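Local coordinates for protein cytochrome c (Pseudomonas aeruginosa, PDB 6RTE) that acts as a dihydro-heme d1 dehydrogenase, an eight-bladed beta-propeller enzyme of heme d1 biosynthesis that also carries a heme c, at residues G402-S407 and A449-F454; E426-D431 and A438-P443. All blocks are in the same frame, centred on the assembly; numbering follows the deposited sequence.

In the fold
Both contacts belong to the eight-bladed propeller. Contact 2 is the outer hairpin of one four-stranded blade; contact 1 joins the first strand of that blade, 405-406, to the first strand of the next, 449-454. In sequence, contact 2 lies within the stretch of chain that contact 1 brings together, and the chain passes from the hairpin through a short loop into strand 449-454. Their centres are about 11 Å apart, with contact 1 about 13 Å and contact 2 about 24 Å from the centre of the chain. They also touch: Ile427 CD1 lies 3.9 Å from Gly450 CA, and Ile427 CG2 4.0 Å from Val452 CG2. The heme c pocket draws on residues between 46 and 198, so it includes none of these segments.

Contact 1 of 2, residues G402-S407 and A449-F454; sequences GFFMRS and AGHVEF
Residues 404-407 and 450-454 run in nearly the same direction, 24° apart, with Phe404 and His451 closest at 5.5 Å between their CA atoms; side chains rather than backbone bonds join them. His451 lays its CB over one face of the Phe404 ring, 3.9 Å from the centroid, while Phe403 covers the opposite face. The imidazole then presents its edge, His451 CD2 lying 3.6 Å from Phe404 CD1, in an edge-to-face pair with planes at 84°. A histidine suits this place, packing against an aromatic while its ND1 reaches Lys494. These are the innermost strands of two adjacent blades of the propeller, facing each other across the blade boundary. Further along, Arg406 starts with CG anti to its own N and bends at chi2, passing CG 3.2 Å from Val452 O before the guanidinium meets Glu453. In this salt bridge Arg406 NH2 reaches both Glu453 OE1, at 2.9 Å, and OE2, at 3.0 Å, while NE shares OE1; all three hydrogen bonds are weak, and the guanidinium and carboxylate planes stand 68° apart. Glu453 OE2 also accepts from the backbone N of Asn496, just before helix 497-501, a second hold on the carboxylate. Beside them, Phe454 CE1 lies 3.4 Å from Ser407 O.

Contact 2 of 2, residues E426-D431 and A438-P443; sequences EILLID and AHRLRP
Leu429 O is gripped by two successive backbone amides, Ala438 N at 2.8 Å and, more weakly, His439 N at 3.4 Å. Two residues thus face one, a classic beta bulge near the turn of an antiparallel hairpin. Beyond it the ladder is regular: His439 O accepts from Leu429 N, and Ile427 and Leu441 form a hydrogen-bonded pair, with Ile427 N 2.7 Å from Leu441 O. Apolar Ile427, Leu429 and Leu441 suit the buried face turned to Trp415 and the next blade, with His439 at its more exposed end; Leu429 CD1 and Leu441 CD1 meet at 4.2 Å. On the other face Leu428 and Arg440 run alongside each other in the same direction, Leu428 CD2 4.1 Å from Arg440 CG. The aliphatic part of the arginine thus packs on leucine while its charged end turns, at chi3 (118°), toward Glu426. Glu426 OE2 approaches Arg440 NE at the guanidinium edge in a salt bridge, the planes perpendicular; the modelled length of 2.5 Å is doubtfully short. Arg442, stretched out straight, forms a salt bridge through NH2 with Asp425. Strand 427-431 has strand 413-417 on its inner side, strand 437-441 forms the blade's outer rim, and Leu441 packs on Leu463 and Tyr475 of the following blade.

Contact 1 of 2, residues G402-S407 and A449-F454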
loop_
_atom_site.group_PDB
_atom_site.type_symbol
_atom_site.label_atom_id
_atom_site.label_comp_id
_atom_site.label_asym_id
_atom_site.label_seq_id
_atom_site.Cartn_x
_atom_site.Cartn_y
_atom_site.Cartn_z
ATOM N N GLY A 402 -16.136 4.745 0.850
ATOM C CA GLY A 402 -14.891 5.093 1.492
ATOM C C GLY A 402 -13.812 4.059 1.214
ATOM O O GLY A 402 -14.031 3.064 0.517
ATOM N N PHE A 403 -12.632 4.313 1.785
ATOM C CA PHE A 403 -11.484 3.467 1.495
ATOM C C PHE A 403 -10.687 3.076 2.736
ATOM O O PHE A 403 -10.110 1.985 2.775
ATOM C CB PHE A 403 -10.555 4.164 0.494
ATOM C CG PHE A 403 -9.573 3.237 -0.161
ATOM C CD1 PHE A 403 -9.944 2.483 -1.267
ATOM C CD2 PHE A 403 -8.288 3.104 0.329
ATOM C CE1 PHE A 403 -9.048 1.621 -1.871
ATOM C CE2 PHE A 403 -7.389 2.242 -0.275
ATOM C CZ PHE A 403 -7.773 1.502 -1.375
ATOM N N PHE A 404 -10.645 3.946 3.750
ATOM C CA PHE A 404 -9.796 3.741 4.915
ATOM C C PHE A 404 -10.628 3.555 6.177
ATOM O O PHE A 404 -11.750 4.057 6.287
ATOM C CB PHE A 404 -8.835 4.922 5.120
ATOM C CG PHE A 404 -7.870 5.117 3.993
ATOM C CD1 PHE A 404 -6.799 4.253 3.825
ATOM C CD2 PHE A 404 -8.029 6.166 3.099
ATOM C CE1 PHE A 404 -5.906 4.430 2.786
ATOM C CE2 PHE A 404 -7.142 6.348 2.054
ATOM C CZ PHE A 404 -6.081 5.481 1.894
ATOM N N MET A 405 -10.043 2.839 7.134
ATOM C CA MET A 405 -10.661 2.597 8.431
ATOM C C MET A 405 -9.558 2.368 9.450
ATOM O O MET A 405 -8.608 1.624 9.181
ATOM C CB MET A 405 -11.604 1.391 8.378
ATOM C CG MET A 405 -12.733 1.444 9.392
ATOM S SD MET A 405 -14.200 0.599 8.777
ATOM C CE MET A 405 -15.343 0.901 10.118
ATOM N N ARG A 406 -9.684 3.002 10.610
ATOM C CA ARG A 406 -8.671 2.901 11.646
ATOM C C ARG A 406 -9.316 3.173 12.992
ATOM O O ARG A 406 -10.349 3.847 13.082
ATOM C CB ARG A 406 -7.523 3.886 11.404
ATOM C CG ARG A 406 -6.201 3.489 12.056
ATOM C CD ARG A 406 -5.569 2.313 11.336
ATOM N NE ARG A 406 -4.118 2.307 11.471
ATOM C CZ ARG A 406 -3.448 1.726 12.471
ATOM N NH1 ARG A 406 -4.096 1.099 13.446
ATOM N NH2 ARG A 406 -2.122 1.777 12.492
ATOM N N SER A 407 -8.690 2.648 14.039
ATOM C CA SER A 407 -9.112 2.930 15.407
ATOM C C SER A 407 -7.920 2.707 16.333
ATOM O O SER A 407 -6.787 2.525 15.881
ATOM C CB SER A 407 -10.310 2.057 15.799
ATOM O OG SER A 407 -10.821 2.460 17.051
ATOM N N ALA A 449 -10.383 14.365 1.965
ATOM C CA ALA A 449 -9.868 14.005 3.277
ATOM C C ALA A 449 -9.919 12.492 3.418
ATOM O O ALA A 449 -10.931 11.866 3.092
ATOM C CB ALA A 449 -10.684 14.672 4.385
ATOM N N GLY A 450 -8.831 11.900 3.899
ATOM C CA GLY A 450 -8.810 10.462 4.054
ATOM C C GLY A 450 -7.583 9.936 4.757
ATOM O O GLY A 450 -6.508 10.526 4.666
ATOM N N HIS A 451 -7.757 8.815 5.456
ATOM C CA HIS A 451 -6.713 8.072 6.153
ATOM C C HIS A 451 -6.371 8.682 7.505
ATOM O O HIS A 451 -6.047 9.872 7.604
ATOM C CB HIS A 451 -5.428 7.961 5.340
ATOM C CG HIS A 451 -4.432 7.029 5.958
ATOM N ND1 HIS A 451 -3.560 7.424 6.949
ATOM C CD2 HIS A 451 -4.196 5.709 5.756
ATOM C CE1 HIS A 451 -2.816 6.392 7.317
ATOM N NE2 HIS A 451 -3.183 5.345 6.607
ATOM N N VAL A 452 -6.404 7.850 8.540
ATOM C CA VAL A 452 -6.210 8.274 9.920
ATOM C C VAL A 452 -5.184 7.351 10.564
ATOM O O VAL A 452 -5.266 6.125 10.415
ATOM C CB VAL A 452 -7.537 8.250 10.702
ATOM C CG1 VAL A 452 -7.309 8.564 12.184
ATOM C CG2 VAL A 452 -8.538 9.224 10.079
ATOM N N GLU A 453 -4.218 7.940 11.260
ATOM C CA GLU A 453 -3.278 7.210 12.103
ATOM C C GLU A 453 -3.190 7.927 13.444
ATOM O O GLU A 453 -3.333 9.150 13.509
ATOM C CB GLU A 453 -1.890 7.120 11.450
ATOM C CG GLU A 453 -0.889 6.241 12.183
ATOM C CD GLU A 453 -1.066 4.769 11.881
ATOM O OE1 GLU A 453 -2.125 4.400 11.335
ATOM O OE2 GLU A 453 -0.146 3.985 12.175
ATOM N N PHE A 454 -2.967 7.159 14.512
ATOM C CA PHE A 454 -2.878 7.694 15.864
ATOM C C PHE A 454 -1.438 7.698 16.369
ATOM O O PHE A 454 -0.580 6.964 15.875
ATOM C CB PHE A 454 -3.737 6.874 16.842
ATOM C CG PHE A 454 -5.201 6.859 16.508
ATOM C CD1 PHE A 454 -5.717 5.894 15.659
ATOM C CD2 PHE A 454 -6.057 7.795 17.058
ATOM C CE1 PHE A 454 -7.062 5.871 15.345
ATOM C CE2 PHE A 454 -7.416 7.780 16.752
ATOM C CZ PHE A 454 -7.916 6.815 15.895
#

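Contact 2 of 2, residues E426-D431 and A438-P443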
loop_
_atom_site.group_PDB
_atom_site.type_symbol
_atom_site.label_atom_id
_atom_site.label_comp_id
_atom_site.label_asym_id
_atom_site.label_seq_id
_atom_site.Cartn_x
_atom_site.Cartn_y
_atom_site.Cartn_z
ATOM N N GLU A 426 -14.899 14.746 4.602
ATOM C CA GLU A 426 -15.334 14.499 5.968
ATOM C C GLU A 426 -14.821 13.149 6.433
ATOM O O GLU A 426 -14.919 12.155 5.703
ATOM C CB GLU A 426 -16.863 14.546 6.058
ATOM C CG GLU A 426 -17.398 15.229 7.299
ATOM C CD GLU A 426 -18.813 15.746 7.106
ATOM O OE1 GLU A 426 -18.972 16.856 6.550
ATOM O OE2 GLU A 426 -19.766 15.036 7.494
ATOM N N ILE A 427 -14.267 13.124 7.644
ATOM C CA ILE A 427 -13.888 11.898 8.335
ATOM C C ILE A 427 -14.980 11.586 9.349
ATOM O O ILE A 427 -15.366 12.453 10.142
ATOM C CB ILE A 427 -12.522 12.049 9.025
ATOM C CG1 ILE A 427 -11.429 12.350 7.995
ATOM C CG2 ILE A 427 -12.181 10.796 9.831
ATOM C CD1 ILE A 427 -11.272 11.295 6.911
ATOM N N LEU A 428 -15.482 10.357 9.323
ATOM C CA LEU A 428 -16.603 9.955 10.161
ATOM C C LEU A 428 -16.092 9.182 11.367
ATOM O O LEU A 428 -15.239 8.299 11.228
ATOM C CB LEU A 428 -17.585 9.092 9.370
ATOM C CG LEU A 428 -18.015 9.671 8.029
ATOM C CD1 LEU A 428 -18.866 8.665 7.267
ATOM C CD2 LEU A 428 -18.762 10.977 8.239
ATOM N N LEU A 429 -16.620 9.508 12.538
ATOM C CA LEU A 429 -16.285 8.811 13.778
ATOM C C LEU A 429 -17.497 7.971 14.174
ATOM O O LEU A 429 -18.503 8.502 14.655
ATOM C CB LEU A 429 -15.891 9.799 14.872
ATOM C CG LEU A 429 -14.422 10.243 14.830
ATOM C CD1 LEU A 429 -14.078 10.892 13.495
ATOM C CD2 LEU A 429 -14.105 11.182 15.991
ATOM N N ILE A 430 -17.395 6.664 13.955
ATOM C CA ILE A 430 -18.468 5.726 14.261
ATOM C C ILE A 430 -18.265 5.207 15.677
ATOM O O ILE A 430 -17.265 4.544 15.967
ATOM C CB ILE A 430 -18.500 4.568 13.251
ATOM C CG1 ILE A 430 -18.758 5.106 11.839
ATOM C CG2 ILE A 430 -19.559 3.541 13.642
ATOM C CD1 ILE A 430 -18.678 4.051 10.750
ATOM N N ASP A 431 -19.217 5.505 16.560
ATOM C CA ASP A 431 -19.150 5.022 17.932
ATOM C C ASP A 431 -19.100 3.498 17.948
ATOM O O ASP A 431 -19.955 2.833 17.355
ATOM C CB ASP A 431 -20.359 5.530 18.722
ATOM C CG ASP A 431 -20.270 5.208 20.201
ATOM O OD1 ASP A 431 -19.692 6.020 20.956
ATOM O OD2 ASP A 431 -20.771 4.140 20.610
ATOM N N ALA A 438 -21.122 9.282 15.295
ATOM C CA ALA A 438 -21.256 10.153 16.456
ATOM C C ALA A 438 -20.651 11.532 16.221
ATOM O O ALA A 438 -21.115 12.514 16.814
ATOM C CB ALA A 438 -20.605 9.501 17.678
ATOM N N HIS A 439 -19.624 11.632 15.378
ATOM C CA HIS A 439 -18.957 12.903 15.129
ATOM C C HIS A 439 -18.460 12.933 13.691
ATOM O O HIS A 439 -18.339 11.896 13.030
ATOM C CB HIS A 439 -17.783 13.128 16.094
ATOM C CG HIS A 439 -18.188 13.227 17.532
ATOM N ND1 HIS A 439 -18.321 12.123 18.346
ATOM C CD2 HIS A 439 -18.488 14.301 18.302
ATOM C CE1 HIS A 439 -18.689 12.512 19.556
ATOM N NE2 HIS A 439 -18.796 13.828 19.555
ATOM N N ARG A 440 -18.169 14.142 13.210
ATOM C CA ARG A 440 -17.632 14.339 11.870
ATOM C C ARG A 440 -16.516 15.372 11.922
ATOM O O ARG A 440 -16.582 16.327 12.698
ATOM C CB ARG A 440 -18.722 14.784 10.895
ATOM C CG ARG A 440 -19.935 13.861 10.845
ATOM C CD ARG A 440 -21.088 14.492 10.060
ATOM N NE ARG A 440 -21.442 13.711 8.876
ATOM C CZ ARG A 440 -22.506 12.914 8.777
ATOM N NH1 ARG A 440 -22.722 12.247 7.650
ATOM N NH2 ARG A 440 -23.356 12.783 9.789
ATOM N N LEU A 441 -15.488 15.172 11.097
ATOM C CA LEU A 441 -14.331 16.059 11.038
ATOM C C LEU A 441 -14.106 16.485 9.594
ATOM O O LEU A 441 -14.048 15.638 8.699
ATOM C CB LEU A 441 -13.073 15.372 11.593
ATOM C CG LEU A 441 -13.016 15.064 13.095
ATOM C CD1 LEU A 441 -11.693 14.405 13.441
ATOM C CD2 LEU A 441 -13.212 16.314 13.928
ATOM N N ARG A 442 -13.973 17.793 9.366
ATOM C CA ARG A 442 -13.863 18.360 8.022
ATOM C C ARG A 442 -12.655 19.286 7.974
ATOM O O ARG A 442 -12.799 20.517 7.981
ATOM C CB ARG A 442 -15.144 19.102 7.636
ATOM C CG ARG A 442 -15.267 19.418 6.155
ATOM C CD ARG A 442 -16.632 20.022 5.839
ATOM N NE ARG A 442 -16.770 20.379 4.429
ATOM C CZ ARG A 442 -17.787 21.079 3.931
ATOM N NH1 ARG A 442 -18.760 21.503 4.726
ATOM N NH2 ARG A 442 -17.831 21.362 2.633
ATOM N N PRO A 443 -11.443 18.726 7.895
ATOM C CA PRO A 443 -10.244 19.569 8.049
ATOM C C PRO A 443 -10.109 20.648 6.986
ATOM O O PRO A 443 -9.735 21.782 7.306
ATOM C CB PRO A 443 -9.093 18.551 7.984
ATOM C CG PRO A 443 -9.650 17.391 7.244
ATOM C CD PRO A 443 -11.101 17.319 7.626
#